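Local coordinates for aldehyde dehydrogenase family protein (Pseudomonas syringae pv. tomato, PDB 6X9L) that oxidises long-chain aliphatic aldehydes, probably to the corresponding acids and probably with NAD+ as electron acceptor, at residues A[90-95]-A[195-200]; A[96-101]-A[106-111]; A[274-279]-A[295-300]; A[400-403]-A[407-410]. The protein carries 1 engineered substitution. All coordinates share one frame; numbering follows the deposited sequence.

Contact 1 of 4, residues A[90-95]-A[195-200]; sequences IERKEE and AQLVHD
R92 reaches across to the helix that carries L197 and D200 and takes hold of it by charge. Both terminal nitrogens of the guanidinium converge on a single carboxylate oxygen: R92 NH2 lies 2.7 Å from D200 OD2, and R92 NH1 lies 3.0 Å from the same atom. OD2 sits close to the guanidinium plane, so the arginine meets it end-on. Both donors come to the anti side of this oxygen, and the two flat groups are turned 71° against each other, so this is not the flush pairing of two nitrogens with two oxygens. The arginine's chain runs straight out from CG to NE.

A further hydrogen bond holds the aspartate from within its own helix. Q196 NE2, one turn back, gives a bond of 3.2 Å to D200 OD1, arriving from well above the carboxylate plane. Q196 OE1 in turn accepts from W25 NE1. Each carboxylate oxygen thus has a donor, which probably favours the charged form of D200.

Packing on L197 is slighter. R92 NH1 lies 3.6 Å from L197 CA, an oblique approach, and R92 CD passes L197 CD1 at 4.1 Å, the two side chains sliding by each other in opposite directions. L197 also packs on I85, L88 and I89 of helix 75-91.

R92 stands at the break between helix 75-91 and helix 93-104, as N-cap of the latter. Its partner helix, 188-201, links the parallel neighbours 178-182 and 208-210: a beta-alpha-beta crossover of the Rossmann-like, nucleotide-binding half of aldehyde dehydrogenases.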
# COMPACT_ATOMS: atom_id res chain seq x y z
N ILE A 90 31.52 -6.77 -3.47
CA ILE A 90 32.45 -6.61 -4.59
C ILE A 90 33.68 -7.49 -4.39
O ILE A 90 34.26 -7.99 -5.36
CB ILE A 90 32.86 -5.13 -4.74
CG1 ILE A 90 31.64 -4.27 -5.09
CG2 ILE A 90 33.94 -4.99 -5.81
CD1 ILE A 90 31.16 -4.42 -6.50
N GLU A 91 34.10 -7.65 -3.13
CA GLU A 91 35.27 -8.46 -2.79
C GLU A 91 34.97 -9.95 -2.96
O GLU A 91 35.83 -10.72 -3.42
CB GLU A 91 35.68 -8.18 -1.35
CG GLU A 91 36.94 -7.39 -1.16
CD GLU A 91 37.24 -7.21 0.32
OE1 GLU A 91 37.31 -6.06 0.79
OE2 GLU A 91 37.37 -8.24 1.02
N ARG A 92 33.78 -10.38 -2.57
CA ARG A 92 33.41 -11.79 -2.63
C ARG A 92 32.53 -12.11 -3.83
O ARG A 92 31.78 -13.09 -3.80
CB ARG A 92 32.71 -12.20 -1.32
CG ARG A 92 33.53 -11.94 -0.08
CD ARG A 92 32.74 -12.16 1.18
NE ARG A 92 33.47 -11.72 2.37
CZ ARG A 92 33.05 -11.92 3.62
NH1 ARG A 92 31.92 -12.56 3.86
NH2 ARG A 92 33.78 -11.48 4.63
N LYS A 93 32.61 -11.30 -4.89
CA LYS A 93 31.68 -11.43 -5.99
C LYS A 93 31.84 -12.77 -6.71
O LYS A 93 30.84 -13.40 -7.10
CB LYS A 93 31.86 -10.26 -6.96
CG LYS A 93 33.28 -10.09 -7.45
CD LYS A 93 33.29 -9.49 -8.83
CE LYS A 93 34.64 -8.93 -9.15
NZ LYS A 93 34.48 -7.96 -10.26
N GLU A 94 33.08 -13.22 -6.91
CA GLU A 94 33.31 -14.50 -7.58
C GLU A 94 32.72 -15.65 -6.77
O GLU A 94 32.12 -16.57 -7.34
CB GLU A 94 34.80 -14.72 -7.80
CG GLU A 94 35.14 -16.12 -8.30
CD GLU A 94 34.65 -16.43 -9.71
OE1 GLU A 94 34.10 -15.53 -10.39
OE2 GLU A 94 34.84 -17.59 -10.15
N GLU A 95 32.90 -15.63 -5.45
CA GLU A 95 32.30 -16.64 -4.60
C GLU A 95 30.78 -16.59 -4.72
O GLU A 95 30.11 -17.63 -4.76
CB GLU A 95 32.74 -16.44 -3.15
CG GLU A 95 34.24 -16.60 -2.90
CD GLU A 95 35.11 -15.57 -3.64
OE1 GLU A 95 34.70 -14.40 -3.77
OE2 GLU A 95 36.22 -15.94 -4.10
N ALA A 195 24.24 -13.62 4.23
CA ALA A 195 24.13 -13.44 5.68
C ALA A 195 25.51 -13.35 6.32
O ALA A 195 25.78 -12.45 7.12
CB ALA A 195 23.32 -14.57 6.30
N GLN A 196 26.40 -14.29 5.95
CA GLN A 196 27.78 -14.23 6.42
C GLN A 196 28.41 -12.88 6.10
O GLN A 196 29.19 -12.34 6.89
CB GLN A 196 28.60 -15.34 5.78
CG GLN A 196 29.97 -15.50 6.38
CD GLN A 196 29.90 -15.74 7.86
OE1 GLN A 196 29.27 -16.71 8.32
NE2 GLN A 196 30.53 -14.85 8.64
N LEU A 197 28.05 -12.33 4.94
CA LEU A 197 28.64 -11.08 4.45
C LEU A 197 28.20 -9.88 5.29
O LEU A 197 29.03 -9.03 5.63
CB LEU A 197 28.26 -10.88 2.98
CG LEU A 197 28.88 -9.70 2.23
CD1 LEU A 197 29.20 -10.09 0.79
CD2 LEU A 197 27.96 -8.51 2.26
N VAL A 198 26.90 -9.77 5.59
CA VAL A 198 26.48 -8.66 6.46
C VAL A 198 27.05 -8.85 7.86
O VAL A 198 27.38 -7.86 8.53
CB VAL A 198 24.94 -8.47 6.49
CG1 VAL A 198 24.33 -8.45 5.06
CG2 VAL A 198 24.27 -9.51 7.37
N HIS A 199 27.20 -10.09 8.32
CA HIS A 199 27.86 -10.31 9.60
C HIS A 199 29.27 -9.72 9.60
O HIS A 199 29.64 -8.93 10.48
CB HIS A 199 27.92 -11.79 9.93
CG HIS A 199 28.65 -12.09 11.20
ND1 HIS A 199 28.10 -11.84 12.44
CD2 HIS A 199 29.89 -12.59 11.43
CE1 HIS A 199 28.97 -12.19 13.38
NE2 HIS A 199 30.06 -12.64 12.79
N ASP A 200 30.08 -10.12 8.60
CA ASP A 200 31.45 -9.63 8.48
C ASP A 200 31.50 -8.13 8.25
O ASP A 200 32.46 -7.47 8.66
CB ASP A 200 32.15 -10.39 7.35
CG ASP A 200 32.38 -11.86 7.68
OD1 ASP A 200 32.35 -12.22 8.87
OD2 ASP A 200 32.61 -12.65 6.74

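Contact 2 of 4, residues A[96-101]-A[106-111]; sequences LAQAIS and AAISSA
S101 turns its hydroxyl on the backbone of A106, and OG donates to A106 O over 2.7 Å. With chi1 at -172°, OG lies anti to the serine's own N and leans out of the helix toward the loop ahead of helix 108-115. The donor meets the carbonyl at a C=O...OG angle of 158°, tilted some way from the carbonyl plane.

I108 sends its longer branch back over helix 93-104. CG1 is anti to the backbone N, and a further bend at chi2 (67°) delivers CD1 over one face of the Q98 amide, 3.5 Å from Q98 NE2. The same methyl lies 4.3 Å from A97 CB. Q98 is itself folded, with its chain bent at chi2, and the amide is pinned at both ends by others: NE2 donates to E94 OE2, and OE1 accepts from S8 N.

Where the two helices come nearest, alanine faces alanine, A97 CB and A111 CB being 3.7 Å apart. Farther along, the CG2 branch of I100 meets A106 CB at 4.1 Å.

Small methyl-bearing residues thus let the consecutive helices 93-104 and 108-115 fold closely against each other, with 4.8 Å between the CA atoms of A97 and A111. In this buried, largely apolar interface the serine hydroxyl serves as donor to a loop carbonyl, which probably helps to set how helix 93-104 meets the loop.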
# COMPACT_ATOMS: atom_id res chain seq x y z
N LEU A 96 30.22 -15.38 -4.80
CA LEU A 96 28.78 -15.22 -4.91
C LEU A 96 28.27 -15.67 -6.28
O LEU A 96 27.20 -16.29 -6.38
CB LEU A 96 28.41 -13.77 -4.62
CG LEU A 96 28.56 -13.23 -3.20
CD1 LEU A 96 28.53 -11.70 -3.24
CD2 LEU A 96 27.48 -13.75 -2.29
N ALA A 97 29.00 -15.36 -7.36
CA ALA A 97 28.56 -15.80 -8.68
C ALA A 97 28.56 -17.32 -8.79
O ALA A 97 27.70 -17.91 -9.45
CB ALA A 97 29.44 -15.20 -9.78
N GLN A 98 29.51 -17.99 -8.12
CA GLN A 98 29.55 -19.45 -8.21
C GLN A 98 28.39 -20.10 -7.45
O GLN A 98 27.87 -21.13 -7.89
CB GLN A 98 30.90 -19.94 -7.70
CG GLN A 98 32.06 -19.48 -8.58
CD GLN A 98 32.34 -20.41 -9.75
OE1 GLN A 98 31.85 -21.54 -9.79
NE2 GLN A 98 33.12 -19.93 -10.72
N ALA A 99 27.96 -19.52 -6.33
CA ALA A 99 26.85 -20.10 -5.58
C ALA A 99 25.51 -19.89 -6.30
O ALA A 99 24.68 -20.80 -6.35
CB ALA A 99 26.83 -19.51 -4.16
N ILE A 100 25.29 -18.70 -6.88
CA ILE A 100 24.09 -18.47 -7.69
C ILE A 100 24.01 -19.47 -8.84
O ILE A 100 23.00 -20.15 -9.03
CB ILE A 100 24.09 -17.02 -8.22
CG1 ILE A 100 23.97 -16.02 -7.06
CG2 ILE A 100 23.04 -16.86 -9.34
CD1 ILE A 100 24.44 -14.58 -7.40
N SER A 101 25.08 -19.55 -9.64
CA SER A 101 25.15 -20.52 -10.72
C SER A 101 24.85 -21.93 -10.22
O SER A 101 24.07 -22.67 -10.84
CB SER A 101 26.54 -20.47 -11.35
OG SER A 101 26.63 -21.25 -12.53
N ALA A 106 22.29 -20.33 -13.36
CA ALA A 106 22.69 -19.18 -14.17
C ALA A 106 24.06 -19.40 -14.80
O ALA A 106 25.03 -19.70 -14.10
CB ALA A 106 22.72 -17.91 -13.31
N ALA A 107 24.13 -19.23 -16.12
CA ALA A 107 25.42 -19.25 -16.81
C ALA A 107 26.45 -18.43 -16.04
O ALA A 107 26.21 -17.25 -15.74
CB ALA A 107 25.26 -18.72 -18.23
N ILE A 108 27.57 -19.06 -15.69
CA ILE A 108 28.56 -18.38 -14.84
C ILE A 108 28.90 -17.01 -15.39
O ILE A 108 29.12 -16.06 -14.63
CB ILE A 108 29.82 -19.24 -14.68
CG1 ILE A 108 30.74 -18.60 -13.65
CG2 ILE A 108 30.56 -19.35 -16.01
CD1 ILE A 108 30.19 -18.63 -12.24
N SER A 109 28.99 -16.89 -16.71
CA SER A 109 29.21 -15.60 -17.34
C SER A 109 28.14 -14.60 -16.93
O SER A 109 28.44 -13.44 -16.62
CB SER A 109 29.23 -15.77 -18.85
OG SER A 109 30.47 -15.35 -19.38
N SER A 110 26.88 -15.03 -16.96
CA SER A 110 25.75 -14.22 -16.53
C SER A 110 25.83 -13.87 -15.05
O SER A 110 25.37 -12.80 -14.63
CB SER A 110 24.46 -14.97 -16.80
OG SER A 110 23.66 -14.23 -17.68
N ALA A 111 26.35 -14.79 -14.23
CA ALA A 111 26.36 -14.55 -12.80
C ALA A 111 27.39 -13.49 -12.43
O ALA A 111 27.14 -12.67 -11.54
CB ALA A 111 26.62 -15.86 -12.04

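Contact 3 of 4, residues A[274-279]-A[295-300]; sequences NAVPPG and TRMIVP
M297 leaves strand 296-300 and lays its thioether against the helix that carries V276 and G279. From CB, which points toward that helix, the chain runs outward nearly straight: CG is anti to the backbone N (chi1 -171°), and SD continues the line. CB and CG make no close contact with the helix segment. SD is the first to meet it, passing V276 CG1 at 4.2 Å. There the chain turns, chi3 being -88°, and the methyl swings along the helix surface. CE comes to rest 3.6 Å from V276 O and 3.7 Å from G279 CA. G279 has no side chain, so the methyl lies directly against its backbone. No hydrogen bond crosses the interface; the contact is van der Waals packing, with the methyl against a backbone carbonyl as well as carbon. Two prolines, P277 and P278, follow V276, and with no N-H to give they kink the helix at this point.

The helix belongs to the beta-alpha-beta unit formed by strand 263-266, helix 272-284 and strand 296-300, and M297 packs between the last two members. M297 also touches L397 and L399 of strand 396-402 and N264 of strand 263-266, while V276 packs in addition on L266 and on V307 and L310 of helix 304-316.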
# COMPACT_ATOMS: atom_id res chain seq x y z
N ASN A 274 17.73 -4.56 -36.90
CA ASN A 274 18.53 -4.31 -35.68
C ASN A 274 17.68 -4.34 -34.42
O ASN A 274 18.27 -4.31 -33.37
CB ASN A 274 19.25 -2.97 -35.75
CG ASN A 274 20.42 -3.02 -36.70
OD1 ASN A 274 21.03 -2.01 -37.00
ND2 ASN A 274 20.72 -4.21 -37.19
N ALA A 275 16.35 -4.36 -34.51
CA ALA A 275 15.56 -4.32 -33.26
C ALA A 275 15.00 -5.69 -32.87
O ALA A 275 14.75 -5.88 -31.72
CB ALA A 275 14.49 -3.28 -33.35
N VAL A 276 14.77 -6.58 -33.82
CA VAL A 276 14.19 -7.90 -33.44
C VAL A 276 15.18 -8.73 -32.62
O VAL A 276 14.77 -9.32 -31.66
CB VAL A 276 13.67 -8.67 -34.66
CG1 VAL A 276 13.29 -10.08 -34.28
CG2 VAL A 276 12.50 -7.97 -35.29
N PRO A 277 16.47 -8.78 -32.96
CA PRO A 277 17.40 -9.58 -32.20
C PRO A 277 17.54 -9.14 -30.74
O PRO A 277 17.52 -9.96 -29.91
CB PRO A 277 18.72 -9.36 -32.94
CG PRO A 277 18.28 -9.08 -34.32
CD PRO A 277 17.06 -8.23 -34.15
N PRO A 278 17.66 -7.85 -30.41
CA PRO A 278 17.77 -7.42 -29.03
C PRO A 278 16.50 -7.76 -28.26
O PRO A 278 16.62 -8.06 -27.14
CB PRO A 278 18.01 -5.91 -29.15
CG PRO A 278 18.62 -5.78 -30.49
CD PRO A 278 17.83 -6.75 -31.32
N GLY A 279 15.34 -7.63 -28.88
CA GLY A 279 14.11 -8.04 -28.20
C GLY A 279 14.10 -9.51 -27.84
O GLY A 279 13.72 -9.88 -26.73
N THR A 295 8.17 -10.71 -23.36
CA THR A 295 7.83 -11.99 -23.97
C THR A 295 6.65 -11.93 -24.95
O THR A 295 6.28 -12.97 -25.52
CB THR A 295 7.51 -13.00 -22.87
OG1 THR A 295 6.61 -12.38 -21.95
CG2 THR A 295 8.76 -13.39 -22.15
N ARG A 296 6.04 -10.76 -25.14
CA ARG A 296 5.07 -10.54 -26.21
C ARG A 296 5.63 -9.45 -27.11
O ARG A 296 5.64 -8.27 -26.73
CB ARG A 296 3.69 -10.13 -25.66
CG ARG A 296 2.93 -11.23 -24.95
CD ARG A 296 2.15 -10.67 -23.78
NE ARG A 296 1.01 -9.88 -24.21
CZ ARG A 296 0.79 -8.61 -23.87
NH1 ARG A 296 1.62 -7.97 -23.06
NH2 ARG A 296 -0.28 -7.99 -24.32
N MET A 297 6.10 -9.83 -28.30
CA MET A 297 6.67 -8.89 -29.27
C MET A 297 5.59 -8.52 -30.27
O MET A 297 5.07 -9.39 -30.99
CB MET A 297 7.89 -9.49 -29.96
CG MET A 297 8.64 -8.49 -30.81
SD MET A 297 10.04 -9.21 -31.70
CE MET A 297 11.34 -9.02 -30.48
N ILE A 298 5.25 -7.23 -30.33
CA ILE A 298 4.08 -6.74 -31.06
C ILE A 298 4.57 -5.93 -32.25
O ILE A 298 5.27 -4.92 -32.09
CB ILE A 298 3.16 -5.93 -30.14
CG1 ILE A 298 2.74 -6.83 -28.97
CG2 ILE A 298 1.94 -5.43 -30.89
CD1 ILE A 298 2.32 -6.08 -27.73
N VAL A 299 4.21 -6.38 -33.45
CA VAL A 299 4.86 -5.92 -34.68
C VAL A 299 3.82 -5.79 -35.78
O VAL A 299 2.77 -6.44 -35.76
CB VAL A 299 5.97 -6.89 -35.13
CG1 VAL A 299 7.09 -6.95 -34.10
CG2 VAL A 299 5.41 -8.29 -35.34
N PRO A 300 4.09 -4.91 -36.76
CA PRO A 300 3.15 -4.71 -37.88
C PRO A 300 2.93 -5.99 -38.69
O PRO A 300 3.87 -6.71 -39.00
CB PRO A 300 3.83 -3.63 -38.73
CG PRO A 300 4.74 -2.93 -37.80
CD PRO A 300 5.21 -3.96 -36.81

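Contact 4 of 4, residues A[400-403]-A[407-410]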
# COMPACT_ATOMS: atom_id res chain seq x y z
N ILE A 400 3.06 -11.23 -32.08
CA ILE A 400 1.67 -10.80 -32.29
C ILE A 400 1.65 -9.67 -33.32
O ILE A 400 2.45 -8.73 -33.24
CB ILE A 400 1.02 -10.33 -30.98
CG1 ILE A 400 1.02 -11.45 -29.94
CG2 ILE A 400 -0.39 -9.78 -31.24
CD1 ILE A 400 0.78 -10.95 -28.54
N ALA A 401 0.71 -9.75 -34.26
CA ALA A 401 0.61 -8.78 -35.34
C ALA A 401 -0.43 -7.71 -35.02
O ALA A 401 -1.38 -7.95 -34.28
CB ALA A 401 0.22 -9.46 -36.66
N TYR A 402 -0.22 -6.53 -35.59
CA TYR A 402 -1.16 -5.43 -35.46
C TYR A 402 -1.29 -4.68 -36.79
O TYR A 402 -0.39 -4.70 -37.63
CB TYR A 402 -0.74 -4.49 -34.32
CG TYR A 402 0.51 -3.66 -34.57
CD1 TYR A 402 0.48 -2.55 -35.41
CD2 TYR A 402 1.71 -3.95 -33.92
CE1 TYR A 402 1.61 -1.78 -35.63
CE2 TYR A 402 2.85 -3.17 -34.14
CZ TYR A 402 2.79 -2.09 -34.99
OH TYR A 402 3.91 -1.31 -35.20
N ASP A 403 -2.44 -4.02 -36.98
CA ASP A 403 -2.73 -3.28 -38.20
C ASP A 403 -2.73 -1.77 -38.02
O ASP A 403 -2.75 -1.05 -39.02
CB ASP A 403 -4.10 -3.69 -38.76
CG ASP A 403 -4.19 -5.17 -39.06
OD1 ASP A 403 -3.38 -5.68 -39.88
OD2 ASP A 403 -5.09 -5.83 -38.48
N GLU A 407 -4.03 -0.06 -32.36
CA GLU A 407 -4.28 -1.47 -32.08
C GLU A 407 -3.13 -2.09 -31.29
O GLU A 407 -3.35 -2.90 -30.38
CB GLU A 407 -4.49 -2.21 -33.40
CG GLU A 407 -4.50 -3.70 -33.27
CD GLU A 407 -4.89 -4.35 -34.58
OE1 GLU A 407 -5.45 -3.63 -35.44
OE2 GLU A 407 -4.63 -5.56 -34.74
N ALA A 408 -1.90 -1.72 -31.64
CA ALA A 408 -0.73 -2.26 -30.96
C ALA A 408 -0.76 -1.92 -29.47
O ALA A 408 -0.42 -2.75 -28.63
CB ALA A 408 0.55 -1.73 -31.61
N VAL A 409 -1.19 -0.70 -29.14
CA VAL A 409 -1.29 -0.30 -27.74
C VAL A 409 -2.36 -1.12 -27.03
O VAL A 409 -2.17 -1.59 -25.89
CB VAL A 409 -1.56 1.22 -27.64
CG1 VAL A 409 -1.92 1.63 -26.22
CG2 VAL A 409 -0.34 2.03 -28.14
N ALA A 410 -3.51 -1.34 -27.69
CA ALA A 410 -4.58 -2.12 -27.08
C ALA A 410 -4.13 -3.54 -26.77
O ALA A 410 -4.45 -4.09 -25.71
CB ALA A 410 -5.80 -2.13 -28.00
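A408 sets its methyl over one face of the Y402 ring, a CH-pi contact in which A408 CB stands 3.5 Å from the ring centroid and 17° off the normal. Y402 CD2 is the nearest ring atom, 3.4 Å from A408 CB, so the methyl is displaced a little toward the rim. Y402 turns its ring this way because CG sits between the backbone N and the carbonyl carbon (chi1 70°). Beside it, the extended chain of E407 passes the tyrosine, its CG 4.0 Å from Y402 CB, and takes its carboxylate to the strand end. E407 OE1 accepts a weak hydrogen bond from D403 N, at 3.4 Å.

This is a tight beta-alpha turn: strand 396-402 ends, and after two residues helix 405-413 starts and folds back over the sheet, with the Y402 ring packed between strand and helix. I298 of the neighbouring strand 296-300 packs on both Y402 and A408.

The side chains of D403 and E407 run side by side, their carboxylate planes 77° apart and D403 OD2 3.8 Å from E407 OE1; a salt bridge from D403 OD2 to R301 NH1 probably eases that repulsion. Farther out, Y402 OH is hydrogen-bonded to L266 O.

Overall arrangement
The four contacts fall into two pairs. Contacts 1 and 2, with centres 14 Å apart, share helix 93-104 and belong to the helical layers around the larger, nucleotide-binding sheet. Contacts 3 and 4, 13 Å apart between centres, come later in the chain and share the seven-stranded sheet, where strands 296-300 and 396-402 are neighbours: M297 O and V299 N probably pair with the backbone of I400. The pairs lie far apart, contacts 1 and 4 by 47 Å between centres. Contacts 2 and 3 come nearer the substrate, the A106 side chain and G279 each being about 12 Å from the bound octanal, consistent with a substrate site between the two parts of the subunit.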